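Local coordinates for tRNA (cytosine(38)-C(5))-methyltransferase (Schizosaccharomyces pombe, PDB 6FDF), which transfers a methyl group from S-adenosyl-L-methionine to carbon 5 of cytosine 38 in the anticodon loop of tRNA(Asp), and less efficiently of tRNA(Glu), at residues 246-251 with 304-309; 284-289 with 310-315. One frame throughout, in Å; residues are numbered along the deposited sequence.

In the fold
Both interactions use helix 305-313. Interaction 1 packs its first turns against the loop 246-251 and is only partly buried. Interaction 2 lies nearer the centre of the chain. There the last turn of the same helix rests on helix 283-289, and every touching residue is buried. The chemistry follows the place. Interaction 1 mixes two tyrosine rings, a threonine methyl and a water at its outer side. Interaction 2 is aliphatic side-chain packing, with no hydrogen bond across the segments, and the cofactor product meets the end of segment 310-315. The two contacts adjoin: Tyr309 CE1 lies 4.2 Å from Val286 CG2. Tyr309 thus joins the aromatic packing to the aliphatic packing.

Interaction 1: residues 246-251 with 304-309; sequences YTHLVQ and TEKCMY
One water links His248 to Lys306. It lies 2.7 Å from His248 NE2, at the edge of the ring and in its plane. It donates to Lys306 O, also at 2.7 Å. Beside it, Lys306 CG packs near the same ring edge.

Deeper in, Tyr246 turns its ring edge toward the face of Tyr309 in an offset edge-to-face pair. The centroids are 5.8 Å apart and the planes meet at 65°. Tyr246 CD2 comes to 3.9 Å from Tyr309 CD1. The Tyr246 ring reaches this place with CG anti to the backbone N (chi1 -169°). Tyr246 OH bonds to Ser255 O and Phe281 N, and Tyr309 OH bonds to Phe281 O.

Thr247 lays CG2 over a face of Tyr309, 4.1 Å from the ring centroid, as a CH-pi contact. Its OG1 donates to Tyr246 O at 2.6 Å, in the carbonyl plane. A glycine here would probably leave that carbonyl without its donor and uncover part of the Tyr309 face.

Thr304 N-caps the helix, its OG1 accepting from Cys307 N. The loop follows the Cys-Phe-Thr signature of Dnmt2 enzymes, in what is probably the target recognition domain of this C5-methyltransferase fold.

Interaction 2: residues 284-289 with 310-315; sequences REVARL and RLLGNS. With SAH (S-adenosyl-L-homocysteine), chain E.
Leu312 carries the contact, touching Val286 with CB and Ala287 with its methyls. The two methyls straddle Ala287: Leu312 CD2 lies 4.0 Å from Ala287 CB, and Leu312 CD1 lies 4.0 Å from Ala287 N. The small alanine thus lets the leucine end come up against the helix backbone. Nearer the backbone, Leu312 CB meets Val286 CG1 at 4.1 Å. That methyl is anti to the backbone N of Val286 (chi1 175°), and the two side chains pass at a slant. No hydrogen bond crosses between the segments.

Beyond Leu312 the chain leaves the helix, and Asn314 and Ser315 run up to S-adenosyl-L-homocysteine. Asn314 O is 3.3 Å from the ligand sulfur SD. Ser315 lies beside the carboxylate end. In the conformer given, one of two, Ser315 OG is 3.4 Å from the ligand OXT. The same OG donates to Leu311 O at 2.7 Å, from 35° out of the carbonyl plane. The sequence matches the Gly-Asn-Ser of conserved motif X in C5-cytosine methyltransferases, and segment 284-289 matches part of motif IX. The helix pair therefore joins the motif IX helix to the cofactor pocket.

Backbone bonds also hold the turn. Ser315 N donates to Leu312 O. Arg166 NH2 binds both Gly313 O and Ser315 O.

On segment 284-289, Glu285 points away from the contact. Its OE1 forms a salt bridge with Arg279 and accepts from Thr282 N, while its OE2 accepts from Glu207 N. Arg288 forms a salt bridge with Glu294. Arg284 CG lies 3.6 Å above the guanidinium plane of Arg288, toward the rim.

Interaction 1: residues 246-251 with 304-309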
loop_
_atom_site.group_PDB
_atom_site.type_symbol
_atom_site.label_atom_id
_atom_site.label_comp_id
_atom_site.label_asym_id
_atom_site.label_seq_id
_atom_site.Cartn_x
_atom_site.Cartn_y
_atom_site.Cartn_z
ATOM N N TYR A 246 -2.352 12.817 -6.690
ATOM C CA TYR A 246 -3.267 13.553 -5.826
ATOM C C TYR A 246 -2.711 14.939 -5.516
ATOM O O TYR A 246 -1.532 15.088 -5.180
ATOM C CB TYR A 246 -3.512 12.777 -4.530
ATOM C CG TYR A 246 -4.652 13.349 -3.707
ATOM C CD1 TYR A 246 -5.936 13.414 -4.225
ATOM C CD2 TYR A 246 -4.438 13.821 -2.415
ATOM C CE1 TYR A 246 -6.985 13.934 -3.478
ATOM C CE2 TYR A 246 -5.478 14.338 -1.657
ATOM C CZ TYR A 246 -6.748 14.391 -2.192
ATOM O OH TYR A 246 -7.800 14.913 -1.460
ATOM N N THR A 247 -3.579 15.948 -5.632
ATOM C CA THR A 247 -3.364 17.405 -5.544
ATOM C C THR A 247 -2.758 17.966 -6.830
ATOM O O THR A 247 -2.551 19.188 -6.912
ATOM C CB THR A 247 -2.501 17.858 -4.345
ATOM O OG1 THR A 247 -1.112 17.552 -4.566
ATOM C CG2 THR A 247 -2.971 17.194 -3.061
ATOM N N HIS A 248 -2.525 17.142 -7.853
ATOM C CA HIS A 248 -1.957 17.612 -9.114
ATOM C C HIS A 248 -2.855 17.265 -10.292
ATOM O O HIS A 248 -3.291 18.164 -11.017
ATOM C CB HIS A 248 -0.554 17.018 -9.314
ATOM C CG HIS A 248 0.350 17.211 -8.138
ATOM N ND1 HIS A 248 0.798 18.453 -7.743
ATOM C CD2 HIS A 248 0.883 16.322 -7.267
ATOM C CE1 HIS A 248 1.567 18.321 -6.676
ATOM N NE2 HIS A 248 1.635 17.038 -6.368
ATOM N N LEU A 249 -3.143 15.984 -10.496
ATOM C CA LEU A 249 -4.118 15.543 -11.478
ATOM C C LEU A 249 -5.465 15.403 -10.786
ATOM O O LEU A 249 -5.531 15.002 -9.620
ATOM C CB LEU A 249 -3.697 14.206 -12.088
ATOM C CG LEU A 249 -2.418 14.238 -12.928
ATOM C CD1 LEU A 249 -2.061 12.839 -13.407
ATOM C CD2 LEU A 249 -2.599 15.178 -14.103
ATOM N N VAL A 250 -6.534 15.741 -11.503
ATOM C CA VAL A 250 -7.872 15.742 -10.916
ATOM C C VAL A 250 -8.482 14.346 -10.984
ATOM O O VAL A 250 -8.752 13.723 -9.952
ATOM C CB VAL A 250 -8.780 16.772 -11.614
ATOM C CG1 VAL A 250 -10.258 16.579 -11.214
ATOM C CG2 VAL A 250 -8.323 18.185 -11.307
ATOM N N GLN A 251 -8.682 13.833 -12.193
ATOM C CA GLN A 251 -9.494 12.635 -12.360
ATOM C C GLN A 251 -8.716 11.395 -11.944
ATOM O O GLN A 251 -7.557 11.209 -12.331
ATOM C CB GLN A 251 -9.973 12.510 -13.806
ATOM C CG GLN A 251 -11.022 11.423 -14.005
ATOM C CD GLN A 251 -11.788 11.581 -15.303
ATOM O OE1 GLN A 251 -12.911 12.080 -15.315
ATOM N NE2 GLN A 251 -11.180 11.161 -16.404
ATOM N N THR A 304 8.947 16.815 2.434
ATOM C CA THR A 304 7.816 17.721 2.556
ATOM C C THR A 304 6.494 16.960 2.474
ATOM O O THR A 304 6.431 15.823 2.001
ATOM C CB THR A 304 7.848 18.780 1.455
ATOM O OG1 THR A 304 7.591 18.148 0.193
ATOM C CG2 THR A 304 9.206 19.451 1.403
ATOM N N GLU A 305 5.425 17.618 2.929
ATOM C CA GLU A 305 4.095 17.023 2.831
ATOM C C GLU A 305 3.744 16.702 1.384
ATOM O O GLU A 305 3.078 15.698 1.106
ATOM C CB GLU A 305 3.048 17.959 3.430
ATOM C CG GLU A 305 1.686 17.308 3.545
ATOM C CD GLU A 305 0.664 18.174 4.239
ATOM O OE1 GLU A 305 0.856 19.406 4.290
ATOM O OE2 GLU A 305 -0.343 17.622 4.726
ATOM N N LYS A 306 4.178 17.550 0.452
ATOM C CA LYS A 306 3.956 17.281 -0.964
ATOM C C LYS A 306 4.587 15.956 -1.377
ATOM O O LYS A 306 3.984 15.179 -2.128
ATOM C CB LYS A 306 4.518 18.436 -1.792
ATOM C CG LYS A 306 4.088 18.461 -3.241
ATOM C CD LYS A 306 4.330 19.843 -3.836
ATOM C CE LYS A 306 3.696 20.924 -2.968
ATOM N NZ LYS A 306 4.016 22.300 -3.437
ATOM N N CYS A 307 5.797 15.674 -0.889
ATOM C CA CYS A 307 6.428 14.397 -1.196
ATOM C C CYS A 307 5.761 13.248 -0.448
ATOM O O CYS A 307 5.730 12.118 -0.952
ATOM C CB CYS A 307 7.917 14.467 -0.869
ATOM S SG CYS A 307 8.838 15.565 -1.971
ATOM N N MET A 308 5.210 13.515 0.739
ATOM C CA MET A 308 4.514 12.465 1.482
ATOM C C MET A 308 3.288 11.963 0.725
ATOM O O MET A 308 2.990 10.765 0.755
ATOM C CB MET A 308 4.109 12.962 2.870
ATOM C CG MET A 308 5.235 12.957 3.892
ATOM S SD MET A 308 6.016 11.342 4.126
ATOM C CE MET A 308 4.657 10.340 4.696
ATOM N N TYR A 309 2.544 12.864 0.068
ATOM C CA TYR A 309 1.424 12.409 -0.754
ATOM C C TYR A 309 1.888 11.394 -1.790
ATOM O O TYR A 309 1.190 10.413 -2.067
ATOM C CB TYR A 309 0.756 13.581 -1.473
ATOM C CG TYR A 309 -0.132 14.495 -0.663
ATOM C CD1 TYR A 309 -1.329 14.037 -0.127
ATOM C CD2 TYR A 309 0.187 15.838 -0.501
ATOM C CE1 TYR A 309 -2.165 14.879 0.582
ATOM C CE2 TYR A 309 -0.642 16.692 0.208
ATOM C CZ TYR A 309 -1.818 16.207 0.744
ATOM O OH TYR A 309 -2.658 17.048 1.441
HETATM O O HOH W 1 2.326 15.566 -4.175
#

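Interaction 2: residues 284-289 with 310-315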
loop_
_atom_site.group_PDB
_atom_site.type_symbol
_atom_site.label_atom_id
_atom_site.label_comp_id
_atom_site.label_asym_id
_atom_site.label_seq_id
_atom_site.Cartn_x
_atom_site.Cartn_y
_atom_site.Cartn_z
ATOM N N ARG A 284 -1.679 13.652 6.562
ATOM C CA ARG A 284 -1.994 12.905 7.778
ATOM C C ARG A 284 -3.310 12.150 7.637
ATOM O O ARG A 284 -3.427 10.999 8.074
ATOM C CB ARG A 284 -2.051 13.850 8.980
ATOM C CG ARG A 284 -2.591 13.186 10.243
ATOM C CD ARG A 284 -1.626 12.120 10.741
ATOM N NE ARG A 284 -0.328 12.675 11.097
ATOM C CZ ARG A 284 0.760 11.940 11.303
ATOM N NH1 ARG A 284 0.697 10.620 11.186
ATOM N NH2 ARG A 284 1.906 12.526 11.632
ATOM N N GLU A 285 -4.309 12.779 7.016
ATOM C CA GLU A 285 -5.594 12.115 6.830
ATOM C C GLU A 285 -5.473 10.965 5.840
ATOM O O GLU A 285 -6.081 9.907 6.036
ATOM C CB GLU A 285 -6.642 13.130 6.376
ATOM C CG GLU A 285 -6.966 14.153 7.470
ATOM C CD GLU A 285 -7.779 15.327 6.963
ATOM O OE1 GLU A 285 -7.726 15.606 5.748
ATOM O OE2 GLU A 285 -8.456 15.984 7.787
ATOM N N VAL A 286 -4.683 11.149 4.777
ATOM C CA VAL A 286 -4.442 10.053 3.842
ATOM C C VAL A 286 -3.757 8.894 4.560
ATOM O O VAL A 286 -4.151 7.729 4.415
ATOM C CB VAL A 286 -3.617 10.545 2.636
ATOM C CG1 VAL A 286 -3.256 9.383 1.729
ATOM C CG2 VAL A 286 -4.392 11.610 1.856
ATOM N N ALA A 287 -2.727 9.201 5.356
ATOM C CA ALA A 287 -2.050 8.162 6.128
ATOM C C ALA A 287 -3.029 7.418 7.032
ATOM O O ALA A 287 -2.994 6.184 7.120
ATOM C CB ALA A 287 -0.911 8.771 6.951
ATOM N N ARG A 288 -3.902 8.156 7.721
ATOM C CA ARG A 288 -4.893 7.525 8.588
ATOM C C ARG A 288 -5.838 6.632 7.795
ATOM O O ARG A 288 -6.135 5.506 8.210
ATOM C CB ARG A 288 -5.686 8.596 9.333
ATOM C CG ARG A 288 -4.908 9.338 10.396
ATOM C CD ARG A 288 -5.764 10.469 10.936
ATOM N NE ARG A 288 -5.132 11.178 12.042
ATOM C CZ ARG A 288 -5.656 12.249 12.628
ATOM N NH1 ARG A 288 -6.815 12.734 12.205
ATOM N NH2 ARG A 288 -5.021 12.833 13.633
ATOM N N LEU A 289 -6.306 7.105 6.640
ATOM C CA LEU A 289 -7.196 6.281 5.830
ATOM C C LEU A 289 -6.496 5.024 5.327
ATOM O O LEU A 289 -7.158 4.022 5.042
ATOM C CB LEU A 289 -7.744 7.096 4.660
ATOM C CG LEU A 289 -8.809 8.112 5.068
ATOM C CD1 LEU A 289 -8.920 9.216 4.020
ATOM C CD2 LEU A 289 -10.153 7.418 5.262
ATOM N N ARG A 310 3.068 11.617 -2.376
ATOM C CA ARG A 310 3.546 10.698 -3.401
ATOM C C ARG A 310 3.923 9.355 -2.798
ATOM O O ARG A 310 3.646 8.304 -3.389
ATOM C CB ARG A 310 4.734 11.314 -4.138
ATOM C CG ARG A 310 4.418 12.679 -4.711
ATOM C CD ARG A 310 5.581 13.245 -5.511
ATOM N NE ARG A 310 5.260 14.580 -6.017
ATOM C CZ ARG A 310 5.965 15.674 -5.748
ATOM N NH1 ARG A 310 7.063 15.596 -5.009
ATOM N NH2 ARG A 310 5.589 16.844 -6.250
ATOM N N LEU A 311 4.568 9.374 -1.628
ATOM C CA LEU A 311 4.952 8.131 -0.970
ATOM C C LEU A 311 3.721 7.374 -0.491
ATOM O O LEU A 311 3.654 6.145 -0.605
ATOM C CB LEU A 311 5.891 8.432 0.200
ATOM C CG LEU A 311 7.244 9.045 -0.167
ATOM C CD1 LEU A 311 8.047 9.412 1.083
ATOM C CD2 LEU A 311 8.023 8.082 -1.054
ATOM N N LEU A 312 2.744 8.093 0.064
ATOM C CA LEU A 312 1.515 7.453 0.524
ATOM C C LEU A 312 0.718 6.884 -0.643
ATOM O O LEU A 312 0.109 5.813 -0.527
ATOM C CB LEU A 312 0.680 8.457 1.322
ATOM C CG LEU A 312 1.223 8.730 2.726
ATOM C CD1 LEU A 312 0.606 9.996 3.339
ATOM C CD2 LEU A 312 0.985 7.518 3.631
ATOM N N GLY A 313 0.729 7.580 -1.780
ATOM C CA GLY A 313 0.002 7.127 -2.954
ATOM C C GLY A 313 0.431 5.760 -3.442
ATOM O O GLY A 313 -0.352 5.078 -4.112
ATOM N N ASN A 314 1.663 5.352 -3.128
ATOM C CA ASN A 314 2.203 4.051 -3.502
ATOM C C ASN A 314 2.278 3.070 -2.340
ATOM O O ASN A 314 2.925 2.027 -2.468
ATOM C CB ASN A 314 3.606 4.217 -4.090
ATOM C CG ASN A 314 3.587 4.838 -5.454
ATOM O OD1 ASN A 314 2.659 4.619 -6.232
ATOM N ND2 ASN A 314 4.619 5.617 -5.765
ATOM N N SER A 315 1.637 3.373 -1.215
ATOM C CA SER A 315 1.742 2.561 -0.011
ATOM C C SER A 315 0.582 1.574 0.093
ATOM O O SER A 315 -0.454 1.718 -0.559
ATOM C CB SER A 315 1.773 3.449 1.238
ATOM O OG SER A 315 2.918 4.283 1.249
HETATM N N SAH E . 5.127 -1.101 0.086
HETATM C CA SAH E . 5.795 0.150 0.376
HETATM C CB SAH E . 5.961 1.007 -0.881
HETATM C CG SAH E . 6.006 0.150 -2.144
HETATM S SD SAH E . 5.844 1.104 -3.623
HETATM C C SAH E . 5.045 0.894 1.436
HETATM O O SAH E . 4.056 0.338 1.961
HETATM O OXT SAH E . 5.460 2.030 1.750
HETATM C "C5'" SAH E . 7.161 0.321 -4.485
HETATM C "C4'" SAH E . 8.494 0.763 -3.880
HETATM O "O4'" SAH E . 9.509 -0.019 -4.481
HETATM C "C3'" SAH E . 8.821 2.235 -4.131
HETATM O "O3'" SAH E . 9.172 2.871 -2.902
HETATM C "C2'" SAH E . 10.062 2.200 -5.026
HETATM O "O2'" SAH E . 11.014 3.208 -4.666
HETATM C "C1'" SAH E . 10.624 0.809 -4.760
HETATM N N9 SAH E . 11.311 0.194 -5.915
HETATM C C8 SAH E . 10.880 0.133 -7.191
HETATM N N7 SAH E . 11.781 -0.514 -7.969
HETATM C C5 SAH E . 12.817 -0.883 -7.192
HETATM C C6 SAH E . 14.096 -1.598 -7.378
HETATM N N6 SAH E . 14.459 -2.062 -8.595
HETATM N N1 SAH E . 14.879 -1.762 -6.286
HETATM C C2 SAH E . 14.526 -1.305 -5.072
HETATM N N3 SAH E . 13.377 -0.647 -4.830
HETATM C C4 SAH E . 12.502 -0.405 -5.839
#